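Local coordinates for fibrinogen-binding protein (Staphylococcus aureus subsp. aureus, PDB 3T49), which is a secreted staphylococcal complement inhibitor (SCIN-B) that probably blocks complement by acting on the host's C3b-containing convertases, at residues A[21-26]-A[65-70]; A[11-16]-A[58-63]. All coordinates share one frame; numbering follows the deposited sequence.

Contact 1. Residues A[21-26]-A[65-70]; sequences LAAGSL and KEIDEI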
ATOM      1  N   LEU A  21      10.129  -2.368  -4.233  1.00  9.87           N
ATOM      2  CA  LEU A  21      11.341  -3.003  -4.779  1.00  9.43           C
ATOM      3  C   LEU A  21      11.013  -4.338  -5.440  1.00  9.52           C
ATOM      4  O   LEU A  21      11.451  -4.621  -6.582  1.00 11.61           O
ATOM      5  CB  LEU A  21      12.411  -3.202  -3.694  1.00 11.76           C
ATOM      6  CG  LEU A  21      13.081  -1.913  -3.240  1.00 13.00           C
ATOM      7  CD1 LEU A  21      13.857  -2.106  -1.973  1.00 14.55           C
ATOM      8  CD2 LEU A  21      14.011  -1.366  -4.338  1.00 17.50           C
ATOM      9  N   ALA A  22      10.260  -5.197  -4.755  1.00  9.45           N
ATOM     10  CA  ALA A  22       9.859  -6.471  -5.307  1.00 10.99           C
ATOM     11  C   ALA A  22       9.073  -6.297  -6.607  1.00 10.45           C
ATOM     12  O   ALA A  22       9.219  -7.074  -7.542  1.00 10.63           O
ATOM     13  CB  ALA A  22       9.000  -7.240  -4.278  1.00 10.99           C
ATOM     14  N   ALA A  23       8.261  -5.255  -6.648  1.00  9.69           N
ATOM     15  CA  ALA A  23       7.426  -4.950  -7.798  1.00  9.51           C
ATOM     16  C   ALA A  23       8.251  -4.569  -9.009  1.00 10.60           C
ATOM     17  O   ALA A  23       7.714  -4.566 -10.108  1.00 10.85           O
ATOM     18  CB  ALA A  23       6.438  -3.868  -7.460  1.00  9.85           C
ATOM     19  N   GLY A  24       9.532  -4.279  -8.831  1.00 11.35           N
ATOM     20  CA  GLY A  24      10.388  -3.997  -9.971  1.00 13.09           C
ATOM     21  C   GLY A  24      10.521  -5.203 -10.881  1.00 13.88           C
ATOM     22  O   GLY A  24      10.888  -5.052 -12.059  1.00 15.56           O
ATOM     23  N   SER A  25      10.221  -6.400 -10.374  1.00 11.50           N
ATOM     24  CA  SER A  25      10.213  -7.608 -11.200  1.00 12.70           C
ATOM     25  C   SER A  25       8.952  -7.768 -12.053  1.00 12.17           C
ATOM     26  O   SER A  25       8.904  -8.685 -12.889  1.00 13.96           O
ATOM     27  CB  SER A  25      10.354  -8.855 -10.304  1.00 14.16           C
ATOM     28  OG  SER A  25      11.630  -8.914  -9.689  1.00 17.95           O
ATOM     29  N   LEU A  26       7.948  -6.911 -11.877  1.00 11.25           N
ATOM     30  CA  LEU A  26       6.634  -7.036 -12.496  1.00 11.34           C
ATOM     31  C   LEU A  26       6.294  -5.836 -13.354  1.00 11.74           C
ATOM     32  O   LEU A  26       7.050  -4.855 -13.395  1.00 14.75           O
ATOM     33  CB  LEU A  26       5.556  -7.134 -11.398  1.00 12.42           C
ATOM     34  CG  LEU A  26       5.805  -8.203 -10.319  1.00 12.64           C
ATOM     35  CD1 LEU A  26       4.740  -8.147  -9.243  1.00 15.29           C
ATOM     36  CD2 LEU A  26       5.851  -9.564 -10.926  1.00 13.69           C
ATOM     37  N   LYS A  65      -1.261  -8.402  -1.631  1.00  8.91           N
ATOM     38  CA  LYS A  65      -1.744  -9.768  -1.889  1.00  8.92           C
ATOM     39  C   LYS A  65      -1.531 -10.123  -3.353  1.00  9.85           C
ATOM     40  O   LYS A  65      -1.108 -11.258  -3.651  1.00 10.65           O
ATOM     41  CB  LYS A  65      -3.217  -9.886  -1.500  1.00 10.84           C
ATOM     42  CG  LYS A  65      -3.723 -11.319  -1.632  1.00 17.99           C
ATOM     43  CD  LYS A  65      -5.131 -11.448  -1.034  1.00 22.20           C
ATOM     44  CE  LYS A  65      -5.528 -12.935  -0.950  1.00 27.26           C
ATOM     45  NZ  LYS A  65      -6.909 -13.154  -0.456  1.00 37.48           N
ATOM     46  N   GLU A  66      -1.837  -9.205  -4.268  1.00  9.04           N
ATOM     47  CA  GLU A  66      -1.634  -9.451  -5.702  1.00  9.64           C
ATOM     48  C   GLU A  66      -0.167  -9.743  -6.008  1.00  8.70           C
ATOM     49  O   GLU A  66       0.149 -10.683  -6.764  1.00  9.29           O
ATOM     50  CB  GLU A  66      -2.150  -8.296  -6.563  1.00 11.94           C
ATOM     51  CG  GLU A  66      -3.653  -8.293  -6.624  1.00 18.04           C
ATOM     52  CD  GLU A  66      -4.282  -7.008  -7.071  1.00 19.55           C
ATOM     53  OE1 GLU A  66      -3.633  -5.960  -7.030  1.00 19.79           O
ATOM     54  OE2 GLU A  66      -5.494  -7.035  -7.399  1.00 24.65           O
ATOM     55  N   ILE A  67       0.726  -8.959  -5.429  1.00  8.05           N
ATOM     56  CA  ILE A  67       2.148  -9.129  -5.665  1.00  8.44           C
ATOM     57  C   ILE A  67       2.613 -10.448  -5.079  1.00  8.43           C
ATOM     58  O   ILE A  67       3.325 -11.214  -5.760  1.00  8.86           O
ATOM     59  CB  ILE A  67       2.928  -7.943  -5.097  1.00  7.52           C
ATOM     60  CG1 ILE A  67       2.660  -6.693  -5.948  1.00  8.49           C
ATOM     61  CG2 ILE A  67       4.406  -8.258  -5.049  1.00  8.28           C
ATOM     62  CD1 ILE A  67       3.132  -5.411  -5.280  1.00  9.00           C
ATOM     63  N   ASP A  68       2.213 -10.766  -3.860  1.00  8.45           N
ATOM     64  CA  ASP A  68       2.560 -12.038  -3.255  1.00  8.50           C
ATOM     65  C   ASP A  68       2.079 -13.214  -4.124  1.00 10.83           C
ATOM     66  O   ASP A  68       2.816 -14.185  -4.341  1.00 10.80           O
ATOM     67  CB  ASP A  68       1.934 -12.198  -1.864  1.00 10.05           C
ATOM     68  CG  ASP A  68       2.600 -11.367  -0.798  1.00 11.77           C
ATOM     69  OD1 ASP A  68       3.708 -10.884  -1.009  1.00 13.67           O
ATOM     70  OD2 ASP A  68       2.001 -11.258   0.324  1.00 13.20           O
ATOM     71  N   GLU A  69       0.865 -13.142  -4.632  1.00  9.99           N
ATOM     72  CA  GLU A  69       0.315 -14.258  -5.388  1.00 10.65           C
ATOM     73  C   GLU A  69       1.019 -14.428  -6.718  1.00  9.89           C
ATOM     74  O   GLU A  69       1.270 -15.573  -7.116  1.00 10.95           O
ATOM     75  CB  GLU A  69      -1.200 -14.132  -5.495  1.00 12.88           C
ATOM     76  CG  GLU A  69      -1.859 -14.434  -4.130  1.00 15.76           C
ATOM     77  CD  GLU A  69      -3.356 -14.517  -4.143  1.00 22.63           C
ATOM     78  OE1 GLU A  69      -3.959 -14.133  -5.151  1.00 33.46           O
ATOM     79  OE2 GLU A  69      -3.898 -14.972  -3.112  1.00 30.76           O
ATOM     80  N   ILE A  70       1.436 -13.359  -7.377  1.00  8.96           N
ATOM     81  CA  ILE A  70       2.179 -13.531  -8.633  1.00  8.37           C
ATOM     82  C   ILE A  70       3.547 -14.138  -8.335  1.00  7.65           C
ATOM     83  O   ILE A  70       4.009 -15.079  -9.021  1.00 10.93           O
ATOM     84  CB  ILE A  70       2.368 -12.213  -9.372  1.00 10.09           C
ATOM     85  CG1 ILE A  70       1.041 -11.712  -9.931  1.00 13.84           C
ATOM     86  CG2 ILE A  70       3.336 -12.376 -10.554  1.00 12.99           C
ATOM     87  CD1 ILE A  70       1.107 -10.243 -10.384  1.00 16.28           C
TER

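Contact 2. Residues A[11-16]-A[58-63]; sequences TLLNKS and VALEKI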
ATOM      1  N   THR A  11       1.500   0.330   9.821  1.00 11.63           N
ATOM      2  CA  THR A  11       2.120  -0.988   9.683  1.00 12.77           C
ATOM      3  C   THR A  11       2.183  -1.372   8.210  1.00  9.99           C
ATOM      4  O   THR A  11       3.208  -1.878   7.735  1.00 12.18           O
ATOM      5  CB  THR A  11       1.376  -2.021  10.501  1.00 16.17           C
ATOM      6  OG1 THR A  11       1.559  -1.702  11.899  1.00 18.76           O
ATOM      7  CG2 THR A  11       1.894  -3.433  10.244  1.00 23.54           C
ATOM      8  N   LEU A  12       1.110  -1.128   7.464  1.00 10.43           N
ATOM      9  CA  LEU A  12       1.131  -1.422   6.021  1.00  9.79           C
ATOM     10  C   LEU A  12       2.131  -0.543   5.303  1.00  9.42           C
ATOM     11  O   LEU A  12       2.863  -1.025   4.420  1.00 10.44           O
ATOM     12  CB  LEU A  12      -0.263  -1.295   5.404  1.00 10.79           C
ATOM     13  CG  LEU A  12      -1.231  -2.380   5.816  1.00 13.16           C
ATOM     14  CD1 LEU A  12      -2.649  -1.900   5.527  1.00 13.85           C
ATOM     15  CD2 LEU A  12      -0.990  -3.695   5.136  1.00 14.77           C
ATOM     16  N   LEU A  13       2.177   0.743   5.648  1.00  9.69           N
ATOM     17  CA  LEU A  13       3.130   1.668   5.025  1.00 10.98           C
ATOM     18  C   LEU A  13       4.559   1.252   5.276  1.00 11.63           C
ATOM     19  O   LEU A  13       5.448   1.484   4.439  1.00 12.21           O
ATOM     20  CB  LEU A  13       2.942   3.085   5.538  1.00 13.76           C
ATOM     21  CG  LEU A  13       1.854   3.869   4.873  1.00 15.65           C
ATOM     22  CD1 LEU A  13       1.709   5.228   5.613  1.00 15.21           C
ATOM     23  CD2 LEU A  13       2.222   4.070   3.376  1.00 16.40           C
ATOM     24  N   ASN A  14       4.799   0.619   6.417  1.00 10.62           N
ATOM     25  CA  ASN A  14       6.175   0.248   6.743  1.00 11.17           C
ATOM     26  C   ASN A  14       6.712  -0.828   5.804  1.00  9.51           C
ATOM     27  O   ASN A  14       7.914  -1.008   5.733  1.00  9.84           O
ATOM     28  CB  ASN A  14       6.300  -0.224   8.196  1.00 14.58           C
ATOM     29  CG  ASN A  14       6.184   0.918   9.214  1.00 17.60           C
ATOM     30  OD1 ASN A  14       6.323   2.079   8.884  1.00 23.81           O
ATOM     31  ND2 ASN A  14       5.932   0.540  10.465  1.00 28.77           N
ATOM     32  N   LYS A  15       5.826  -1.528   5.097  1.00  8.52           N
ATOM     33  CA  LYS A  15       6.231  -2.523   4.091  1.00  8.17           C
ATOM     34  C   LYS A  15       6.221  -1.988   2.670  1.00  8.21           C
ATOM     35  O   LYS A  15       6.597  -2.702   1.742  1.00  8.77           O
ATOM     36  CB  LYS A  15       5.297  -3.731   4.141  1.00 10.69           C
ATOM     37  CG  LYS A  15       5.029  -4.252   5.515  1.00 14.67           C
ATOM     38  CD  LYS A  15       4.128  -5.490   5.432  1.00 18.43           C
ATOM     39  CE  LYS A  15       3.252  -5.653   6.682  1.00 29.62           C
ATOM     40  NZ  LYS A  15       4.054  -5.627   7.915  1.00 40.53           N
ATOM     41  N   SER A  16       5.795  -0.754   2.470  1.00  9.37           N
ATOM     42  CA  SER A  16       5.570  -0.270   1.106  0.75  9.28           C
ATOM     43  C   SER A  16       6.818  -0.180   0.245  1.00  8.15           C
ATOM     44  O   SER A  16       6.771  -0.497  -0.941  1.00 10.13           O
ATOM     45  CB  SER A  16       4.807   1.067   1.106  0.75  9.76           C
ATOM     46  OG  SER A  16       5.533   2.098   1.775  0.75 10.07           O
ATOM     47  N   VAL A  58      -7.275  -0.750   2.532  1.00 11.32           N
ATOM     48  CA  VAL A  58      -7.805  -1.776   1.650  1.00 12.21           C
ATOM     49  C   VAL A  58      -6.961  -1.853   0.375  1.00  9.82           C
ATOM     50  O   VAL A  58      -6.654  -2.960  -0.096  1.00  9.90           O
ATOM     51  CB  VAL A  58      -9.292  -1.502   1.336  1.00 14.29           C
ATOM     52  CG1 VAL A  58      -9.812  -2.420   0.242  1.00 18.20           C
ATOM     53  CG2 VAL A  58     -10.131  -1.656   2.599  1.00 17.75           C
ATOM     54  N   ALA A  59      -6.577  -0.723  -0.171  1.00  9.59           N
ATOM     55  CA  ALA A  59      -5.822  -0.723  -1.423  1.00  9.33           C
ATOM     56  C   ALA A  59      -4.449  -1.332  -1.235  1.00  8.18           C
ATOM     57  O   ALA A  59      -3.968  -2.100  -2.077  1.00  8.78           O
ATOM     58  CB  ALA A  59      -5.699   0.664  -1.974  1.00 10.44           C
ATOM     59  N   LEU A  60      -3.763  -0.979  -0.175  1.00  8.88           N
ATOM     60  CA  LEU A  60      -2.452  -1.559   0.098  1.00  7.78           C
ATOM     61  C   LEU A  60      -2.551  -3.061   0.363  1.00  8.42           C
ATOM     62  O   LEU A  60      -1.756  -3.846  -0.154  1.00  8.77           O
ATOM     63  CB  LEU A  60      -1.747  -0.841   1.264  1.00  9.16           C
ATOM     64  CG  LEU A  60      -1.228   0.555   0.932  1.00  9.97           C
ATOM     65  CD1 LEU A  60      -0.801   1.269   2.217  1.00 12.58           C
ATOM     66  CD2 LEU A  60      -0.073   0.467  -0.073  1.00 10.48           C
ATOM     67  N   GLU A  61      -3.494  -3.504   1.184  1.00  8.60           N
ATOM     68  CA  GLU A  61      -3.691  -4.933   1.397  1.00  8.67           C
ATOM     69  C   GLU A  61      -3.926  -5.638   0.065  1.00  8.31           C
ATOM     70  O   GLU A  61      -3.378  -6.731  -0.180  1.00 10.55           O
ATOM     71  CB  GLU A  61      -4.877  -5.187   2.357  1.00 10.14           C
ATOM     72  CG  GLU A  61      -4.564  -4.768   3.774  1.00 13.40           C
ATOM     73  CD  GLU A  61      -5.757  -4.853   4.693  1.00 22.02           C
ATOM     74  OE1 GLU A  61      -6.890  -4.933   4.173  1.00 31.31           O
ATOM     75  OE2 GLU A  61      -5.549  -4.792   5.929  1.00 28.86           O
ATOM     76  N   LYS A  62      -4.715  -5.040  -0.808  1.00  8.82           N
ATOM     77  CA  LYS A  62      -5.053  -5.654  -2.088  1.00  9.63           C
ATOM     78  C   LYS A  62      -3.787  -5.794  -2.962  1.00  9.39           C
ATOM     79  O   LYS A  62      -3.538  -6.868  -3.538  1.00  9.93           O
ATOM     80  CB  LYS A  62      -6.109  -4.828  -2.825  1.00 11.67           C
ATOM     81  CG  LYS A  62      -6.543  -5.392  -4.184  1.00 14.12           C
ATOM     82  CD  LYS A  62      -7.625  -4.482  -4.807  1.00 18.59           C
ATOM     83  CE  LYS A  62      -8.151  -5.021  -6.131  1.00 29.33           C
ATOM     84  NZ  LYS A  62      -7.216  -4.713  -7.246  1.00 37.10           N
ATOM     85  N   ILE A  63      -3.008  -4.719  -3.112  1.00  8.77           N
ATOM     86  CA  ILE A  63      -1.843  -4.767  -4.004  1.00  8.59           C
ATOM     87  C   ILE A  63      -0.744  -5.678  -3.428  1.00  8.34           C
ATOM     88  O   ILE A  63      -0.072  -6.391  -4.181  1.00  8.09           O
ATOM     89  CB  ILE A  63      -1.324  -3.337  -4.370  1.00  9.93           C
ATOM     90  CG1 ILE A  63      -0.427  -3.356  -5.625  1.00 11.73           C
ATOM     91  CG2 ILE A  63      -0.584  -2.683  -3.189  1.00  9.84           C
ATOM     92  CD1 ILE A  63      -1.157  -3.710  -6.904  1.00 13.53           C
TER

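Contact 1. Residues A[21-26]-A[65-70]
L26 spreads its two methyl branches over a pair of isoleucines on helix 50-72, I67 and I70. One branch, CD1, lies against the fork of I67, 4.2 Å from its CG1 and equally 4.2 Å from its CG2, the two side chains crossing at a slant. The other meets I70 tip to tip, with L26 CD2 3.8 Å from I70 CG2. In I70 that CG2 branch, anti to the backbone N, makes the closest touch, while CD1 at the end of the other arm comes to 4.3 Å from L26 CD1. A23, one turn back, adds a smaller touch: its CB is 4.3 Å from I67 CD1, so I67 is met by A23 at its end and by L26 at its branch point. In the turn that follows helix 16-22, L26 N bonds to A23 O at 2.9 Å. I70 is exposed, whereas A23 and I67 are buried. Y30 of helix 28-47 touches A23, I67 and I70, and I34 also packs on I67. D68 OD1 hydrogen-bonds Y19 OH of helix 16-22, so the contact sits where helices 16-22, 28-47 and 50-72 converge at one end of the bundle.

Contact 2. Residues A[11-16]-A[58-63]
L12 and L60 make the apolar centre of this contact, with L12 CB 4.1 Å from L60 CD1. L13 reaches the same methyl from another direction: its CB starts away from helix 50-72, but CD2 swings back to 4.3 Å from L60 CD1. That methyl of the buried L60 is therefore shared by two consecutive leucines, and L13 also packs on L45 of helix 28-47.

A second apolar touch uses the stem of a charged residue. E61 crosses L12 at about a right angle, and its CG lies across the fork of the leucine, 3.9 Å from L12 CD1 and 4.0 Å from L12 CD2. With CG beside the backbone N (chi1 -70°) and the chain extended beyond it, E61 lays methylene against the leucine and also brings its carboxylate oxygen OE2 beside L12 CD1, at 4.1 Å, although the residue as a whole is exposed.

Hydrogen bonds lie beside this patch. L13 O takes S16 N at 3.0 Å. L12 O accepts from Y64 OH, a bond from helix 50-72 to a carbonyl in the last turn of helix 5-13.

What joins the two segments directly is thus hydrocarbon fit without directional bonds, while the carbonyls of L12 and L13 find their partners in the Y64 hydroxyl and the S16 backbone N.

From the N terminus, helix 5-13 gives way to helix 16-22 within 11-16, and the chain turns at 21-26 into helix 28-47, which runs back before helix 50-72 returns. Contact 2 closes a loop of 41 residues from the first break to 58-63; contact 1 closes one of 38 residues from the second turn to 65-70. Their segments alternate along the chain, so the loops cross. Because both partners step in the same order, helices 5-13 and 16-22 run alongside helix 50-72 in the same general direction, gripped near the molecule's centre and again about 12 Å on, centre to centre, consistent with the SCIN family's three-helix bundle, its first helix here broken in two.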